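Local coordinates for fusarinine C esterase sidJ (Aspergillus fumigatus, PDB 6GUP), which hydrolyses the ester bonds of the fungal siderophore fusarinine C, releasing fusarinine and iron, while leaving triacetylfusarinine C uncleaved, at residues Leu83-Arg88 with Ser247-Phe252; Thr124-Val129 with Ala160-Pro165. One frame throughout, in Å; residues are numbered along the deposited sequence.

Interaction 1 of 2, residues Leu83-Arg88 with Ser247-Phe252; sequences LGHLDR and SEDDLF
The imidazole of H85 meets the carboxylate of D249, with OE1 of E248 farther off and oblique to the ring, 4.2 Å from H85 ND1, while one of its faces carries CG of L86, 4.1 Å above the plane and displaced from the ring centre. D249 crosses the ring at about a right angle and brings OD1 obliquely to within 3.3 Å of H85 CE1; the planes of ring and carboxylate are 39° apart. The other oxygen of D249 is engaged by a salt bridge to R233. With chi1 at 74°, the H85 ring sits between its own backbone N and carbonyl carbon, a placement that turns CE1 toward D249.

E248 reaches the turn before helix 86-108 with an extended chain, CG anti to the backbone N. Its OE1 lies 3.2 Å from G84 CA and accepts a weak hydrogen bond from the H85 amide N at 3.3 Å, bent to 128° at the hydrogen. The aliphatic part of the same chain lies alongside L86, the two side chains running in opposite senses, with E248 CG 3.6 Å from L86 CD1. That methyl also approaches CD1 of L251 at 4.3 Å, a looser apolar contact beside the carboxylate.

The contact thus joins the N-terminal turn of helix 86-108 to the loop between helices 231-238 and 258-262. Helix 231-238 packs on L83, H85 and D249, and helix 125-134 touches L86, D249 and F252.

Interaction 2 of 2, residues Thr124-Val129 with Ala160-Pro165; sequences TGSQCV and AIMQAP
S126 packs its CB and OG over the base of M162 and against the ring of P165, with S126 CB 3.7 Å from P165 CB and S126 OG 3.6 Å from M162 CB. The setting is the core of an alpha/beta-hydrolase fold: helix 125-134 follows what is probably the nucleophile elbow, a GxSxG pattern to which G125 belongs, and it lies against strand 159-163 of the central sheet. The axes of helix 125-129 and strand 160-163 come within 8.0 Å and run roughly antiparallel, at 153°.

No hydrogen bond links the two segments, and all the residues that touch are buried. The hydroxyl of S126 has weak hydrogen bonds to the carbonyls of G121 and S123, between which its one hydrogen would be shared, while the oxygen still touches M162.

One helical turn on, V129 makes the second packing point. Its CG1, anti to the backbone N (chi1 175°), reaches both A160 CB at 4.1 Å and M162 CG at 4.0 Å, crossing the methionine chain obliquely. The other methyl, CG2, passes 4.0 Å from I161 O.

Beyond this packing, Q163 at the strand end is bonded through OE1 to H122 and Y54, and through NE2 to the carbonyl of H327, the histidine of a probable Ser-His-Asp triad. The strand itself is flanked by strands 117-122 and 278-283, and V280 of the latter touches both M162 and P165.

A nearly extended chi2 (-160°) carries the sulfur of M162 to the helix backbone, SD lying 3.4 Å from the carbonyl oxygen of S126.

Interactions 1 and 2 have centres 12 Å apart and touch one another. Along the chain, both segments of interaction 2 fall between the two segments of interaction 1, in the order 83-88, 124-129, 160-165, 247-252. Helix 125-134 lies between them: strand 159-163 of the central sheet packs against it in interaction 2, while Q127 meets D249 and F252 of interaction 1. F252 bridges further, its CZ 3.7 Å from S126 O and its CB 3.7 Å from P165 O. The loop 247-252 is therefore joined through the helix behind the probable nucleophile elbow to the buried sheet, within a single alpha/beta-hydrolase family region.

Interaction 1 of 2, residues Leu83-Arg88 with Ser247-Phe252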
loop_
_atom_site.group_PDB
_atom_site.type_symbol
_atom_site.label_atom_id
_atom_site.label_comp_id
_atom_site.label_asym_id
_atom_site.label_seq_id
_atom_site.Cartn_x
_atom_site.Cartn_y
_atom_site.Cartn_z
ATOM N N LEU A 83 -10.383 -12.231 5.070
ATOM C CA LEU A 83 -10.885 -13.274 4.159
ATOM C C LEU A 83 -11.958 -12.679 3.248
ATOM O O LEU A 83 -12.569 -11.657 3.577
ATOM C CB LEU A 83 -11.465 -14.455 4.963
ATOM C CG LEU A 83 -12.262 -15.589 4.290
ATOM C CD1 LEU A 83 -11.390 -16.481 3.415
ATOM C CD2 LEU A 83 -12.962 -16.431 5.346
ATOM N N GLY A 84 -12.180 -13.322 2.103
ATOM C CA GLY A 84 -13.202 -12.901 1.148
ATOM C C GLY A 84 -12.734 -11.696 0.360
ATOM O O GLY A 84 -13.500 -10.755 0.141
ATOM N N HIS A 85 -11.471 -11.737 -0.062
ATOM C CA HIS A 85 -10.805 -10.601 -0.704
ATOM C C HIS A 85 -10.622 -10.734 -2.223
ATOM O O HIS A 85 -10.416 -9.725 -2.901
ATOM C CB HIS A 85 -9.449 -10.343 -0.029
ATOM C CG HIS A 85 -8.394 -11.352 -0.365
ATOM N ND1 HIS A 85 -8.219 -12.518 0.348
ATOM C CD2 HIS A 85 -7.454 -11.363 -1.339
ATOM C CE1 HIS A 85 -7.220 -13.206 -0.175
ATOM N NE2 HIS A 85 -6.739 -12.527 -1.200
ATOM N N LEU A 86 -10.693 -11.958 -2.753
ATOM C CA LEU A 86 -10.404 -12.201 -4.174
ATOM C C LEU A 86 -11.390 -11.549 -5.150
ATOM O O LEU A 86 -10.988 -11.161 -6.249
ATOM C CB LEU A 86 -10.302 -13.705 -4.476
ATOM C CG LEU A 86 -9.048 -14.467 -4.032
ATOM C CD1 LEU A 86 -9.112 -15.900 -4.540
ATOM C CD2 LEU A 86 -7.771 -13.800 -4.526
ATOM N N ASP A 87 -12.663 -11.438 -4.765
ATOM C CA ASP A 87 -13.665 -10.762 -5.606
ATOM C C ASP A 87 -13.344 -9.279 -5.812
ATOM O O ASP A 87 -13.442 -8.771 -6.930
ATOM C CB ASP A 87 -15.083 -10.906 -5.024
ATOM C CG ASP A 87 -15.706 -12.277 -5.287
ATOM O OD1 ASP A 87 -15.177 -13.060 -6.106
ATOM O OD2 ASP A 87 -16.752 -12.567 -4.670
ATOM N N ARG A 88 -12.964 -8.599 -4.732
ATOM C CA ARG A 88 -12.585 -7.183 -4.790
ATOM C C ARG A 88 -11.255 -6.973 -5.524
ATOM O O ARG A 88 -11.115 -6.017 -6.289
ATOM C CB ARG A 88 -12.492 -6.615 -3.379
ATOM C CG ARG A 88 -12.357 -5.099 -3.299
ATOM C CD ARG A 88 -12.207 -4.671 -1.851
ATOM N NE ARG A 88 -11.074 -5.359 -1.223
ATOM C CZ ARG A 88 -10.953 -5.655 0.073
ATOM N NH1 ARG A 88 -11.896 -5.334 0.960
ATOM N NH2 ARG A 88 -9.861 -6.292 0.491
ATOM N N SER A 247 -11.649 -23.782 0.623
ATOM C CA SER A 247 -11.865 -22.342 0.809
ATOM C C SER A 247 -11.504 -21.538 -0.445
ATOM O O SER A 247 -10.969 -22.083 -1.414
ATOM C CB SER A 247 -11.052 -21.835 2.007
ATOM O OG SER A 247 -9.661 -21.819 1.729
ATOM N N GLU A 248 -11.805 -20.240 -0.404
ATOM C CA GLU A 248 -11.507 -19.305 -1.499
ATOM C C GLU A 248 -10.017 -19.260 -1.851
ATOM O O GLU A 248 -9.654 -19.249 -3.030
ATOM C CB GLU A 248 -11.998 -17.895 -1.132
ATOM C CG GLU A 248 -11.688 -16.812 -2.157
ATOM C CD GLU A 248 -12.125 -15.435 -1.704
ATOM O OE1 GLU A 248 -11.534 -14.920 -0.731
ATOM O OE2 GLU A 248 -13.040 -14.861 -2.330
ATOM N N ASP A 249 -9.171 -19.223 -0.825
ATOM C CA ASP A 249 -7.715 -19.162 -1.002
ATOM C C ASP A 249 -7.131 -20.470 -1.521
ATOM O O ASP A 249 -6.173 -20.455 -2.298
ATOM C CB ASP A 249 -7.023 -18.806 0.320
ATOM C CG ASP A 249 -7.433 -17.445 0.856
ATOM O OD1 ASP A 249 -7.640 -16.515 0.049
ATOM O OD2 ASP A 249 -7.543 -17.306 2.092
ATOM N N ASP A 250 -7.709 -21.594 -1.097
ATOM C CA ASP A 250 -7.150 -22.914 -1.374
ATOM C C ASP A 250 -7.445 -23.376 -2.810
ATOM O O ASP A 250 -8.280 -24.252 -3.047
ATOM C CB ASP A 250 -7.662 -23.920 -0.329
ATOM C CG ASP A 250 -6.894 -25.230 -0.340
ATOM O OD1 ASP A 250 -5.734 -25.244 -0.798
ATOM O OD2 ASP A 250 -7.451 -26.247 0.125
ATOM N N LEU A 251 -6.735 -22.764 -3.756
ATOM C CA LEU A 251 -6.847 -23.084 -5.182
ATOM C C LEU A 251 -5.777 -24.077 -5.644
ATOM O O LEU A 251 -6.000 -24.812 -6.606
ATOM C CB LEU A 251 -6.738 -21.803 -6.020
ATOM C CG LEU A 251 -7.836 -20.752 -5.822
ATOM C CD1 LEU A 251 -7.426 -19.419 -6.428
ATOM C CD2 LEU A 251 -9.154 -21.223 -6.419
ATOM N N PHE A 252 -4.633 -24.106 -4.952
ATOM C CA PHE A 252 -3.430 -24.789 -5.439
ATOM C C PHE A 252 -2.963 -25.984 -4.591
ATOM O O PHE A 252 -1.827 -26.440 -4.752
ATOM C CB PHE A 252 -2.291 -23.765 -5.575
ATOM C CG PHE A 252 -2.659 -22.551 -6.389
ATOM C CD1 PHE A 252 -3.125 -22.691 -7.695
ATOM C CD2 PHE A 252 -2.535 -21.266 -5.860
ATOM C CE1 PHE A 252 -3.467 -21.580 -8.453
ATOM C CE2 PHE A 252 -2.876 -20.152 -6.615
ATOM C CZ PHE A 252 -3.343 -20.308 -7.913
#

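Interaction 2 of 2, residues Thr124-Val129 with Ala160-Pro165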
loop_
_atom_site.group_PDB
_atom_site.type_symbol
_atom_site.label_atom_id
_atom_site.label_comp_id
_atom_site.label_asym_id
_atom_site.label_seq_id
_atom_site.Cartn_x
_atom_site.Cartn_y
_atom_site.Cartn_z
ATOM N N THR A 124 1.080 -15.572 -3.947
ATOM C CA THR A 124 -0.373 -15.547 -3.739
ATOM C C THR A 124 -1.129 -14.603 -4.691
ATOM O O THR A 124 -2.358 -14.632 -4.731
ATOM C CB THR A 124 -0.724 -15.184 -2.282
ATOM O OG1 THR A 124 -0.113 -13.935 -1.936
ATOM C CG2 THR A 124 -0.234 -16.269 -1.331
ATOM N N GLY A 125 -0.405 -13.775 -5.447
ATOM C CA GLY A 125 -0.984 -13.032 -6.569
ATOM C C GLY A 125 -1.514 -13.922 -7.686
ATOM O O GLY A 125 -2.365 -13.495 -8.464
ATOM N N SER A 126 -1.000 -15.153 -7.772
ATOM C CA SER A 126 -1.530 -16.175 -8.684
ATOM C C SER A 126 -2.988 -16.557 -8.407
ATOM O O SER A 126 -3.704 -16.951 -9.332
ATOM C CB SER A 126 -0.662 -17.434 -8.633
ATOM O OG SER A 126 0.671 -17.149 -9.021
ATOM N N GLN A 127 -3.420 -16.452 -7.148
ATOM C CA GLN A 127 -4.829 -16.645 -6.785
ATOM C C GLN A 127 -5.714 -15.644 -7.523
ATOM O O GLN A 127 -6.750 -16.017 -8.067
ATOM C CB GLN A 127 -5.053 -16.486 -5.277
ATOM C CG GLN A 127 -4.386 -17.539 -4.404
ATOM C CD GLN A 127 -4.417 -17.182 -2.927
ATOM O OE1 GLN A 127 -5.270 -16.416 -2.474
ATOM N NE2 GLN A 127 -3.482 -17.739 -2.167
ATOM N N CYS A 128 -5.292 -14.377 -7.537
ATOM C CA CYS A 128 -6.010 -13.317 -8.259
ATOM C C CYS A 128 -6.123 -13.592 -9.761
ATOM O O CYS A 128 -7.150 -13.283 -10.368
ATOM C CB CYS A 128 -5.336 -11.957 -8.043
ATOM S SG CYS A 128 -5.013 -11.545 -6.314
ATOM N N VAL A 129 -5.079 -14.182 -10.345
ATOM C CA VAL A 129 -5.055 -14.516 -11.776
ATOM C C VAL A 129 -6.093 -15.595 -12.100
ATOM O O VAL A 129 -6.913 -15.412 -13.000
ATOM C CB VAL A 129 -3.643 -14.962 -12.242
ATOM C CG1 VAL A 129 -3.655 -15.415 -13.700
ATOM C CG2 VAL A 129 -2.637 -13.831 -12.058
ATOM N N ALA A 160 -1.805 -15.155 -19.608
ATOM C CA ALA A 160 -1.838 -15.274 -18.153
ATOM C C ALA A 160 -0.672 -16.126 -17.660
ATOM O O ALA A 160 -0.440 -17.220 -18.173
ATOM C CB ALA A 160 -3.162 -15.869 -17.701
ATOM N N ILE A 161 0.064 -15.606 -16.679
ATOM C CA ILE A 161 1.210 -16.305 -16.093
ATOM C C ILE A 161 0.997 -16.415 -14.581
ATOM O O ILE A 161 0.543 -15.462 -13.946
ATOM C CB ILE A 161 2.548 -15.580 -16.392
ATOM C CG1 ILE A 161 2.758 -15.417 -17.906
ATOM C CG2 ILE A 161 3.728 -16.347 -15.794
ATOM C CD1 ILE A 161 3.829 -14.414 -18.282
ATOM N N MET A 162 1.319 -17.579 -14.019
ATOM C CA MET A 162 1.303 -17.792 -12.570
ATOM C C MET A 162 2.666 -18.316 -12.132
ATOM O O MET A 162 3.063 -19.418 -12.514
ATOM C CB MET A 162 0.202 -18.778 -12.173
ATOM C CG MET A 162 -1.193 -18.359 -12.612
ATOM S SD MET A 162 -2.518 -19.169 -11.689
ATOM C CE MET A 162 -2.434 -20.839 -12.323
ATOM N N GLN A 163 3.380 -17.517 -11.343
ATOM C CA GLN A 163 4.720 -17.861 -10.872
ATOM C C GLN A 163 4.645 -18.334 -9.423
ATOM O O GLN A 163 4.206 -17.586 -8.547
ATOM C CB GLN A 163 5.643 -16.647 -10.999
ATOM C CG GLN A 163 7.113 -16.928 -10.705
ATOM C CD GLN A 163 7.477 -16.819 -9.231
ATOM O OE1 GLN A 163 7.035 -15.908 -8.535
ATOM N NE2 GLN A 163 8.296 -17.748 -8.755
ATOM N N ALA A 164 5.080 -19.573 -9.188
ATOM C CA ALA A 164 5.025 -20.214 -7.872
ATOM C C ALA A 164 3.638 -20.146 -7.200
ATOM O O ALA A 164 3.519 -19.652 -6.072
ATOM C CB ALA A 164 6.105 -19.633 -6.961
ATOM N N PRO A 165 2.583 -20.627 -7.897
ATOM C CA PRO A 165 1.270 -20.730 -7.250
ATOM C C PRO A 165 1.274 -21.872 -6.235
ATOM O O PRO A 165 1.231 -23.045 -6.612
ATOM C CB PRO A 165 0.318 -21.012 -8.416
ATOM C CG PRO A 165 1.165 -21.662 -9.448
ATOM C CD PRO A 165 2.539 -21.078 -9.302
#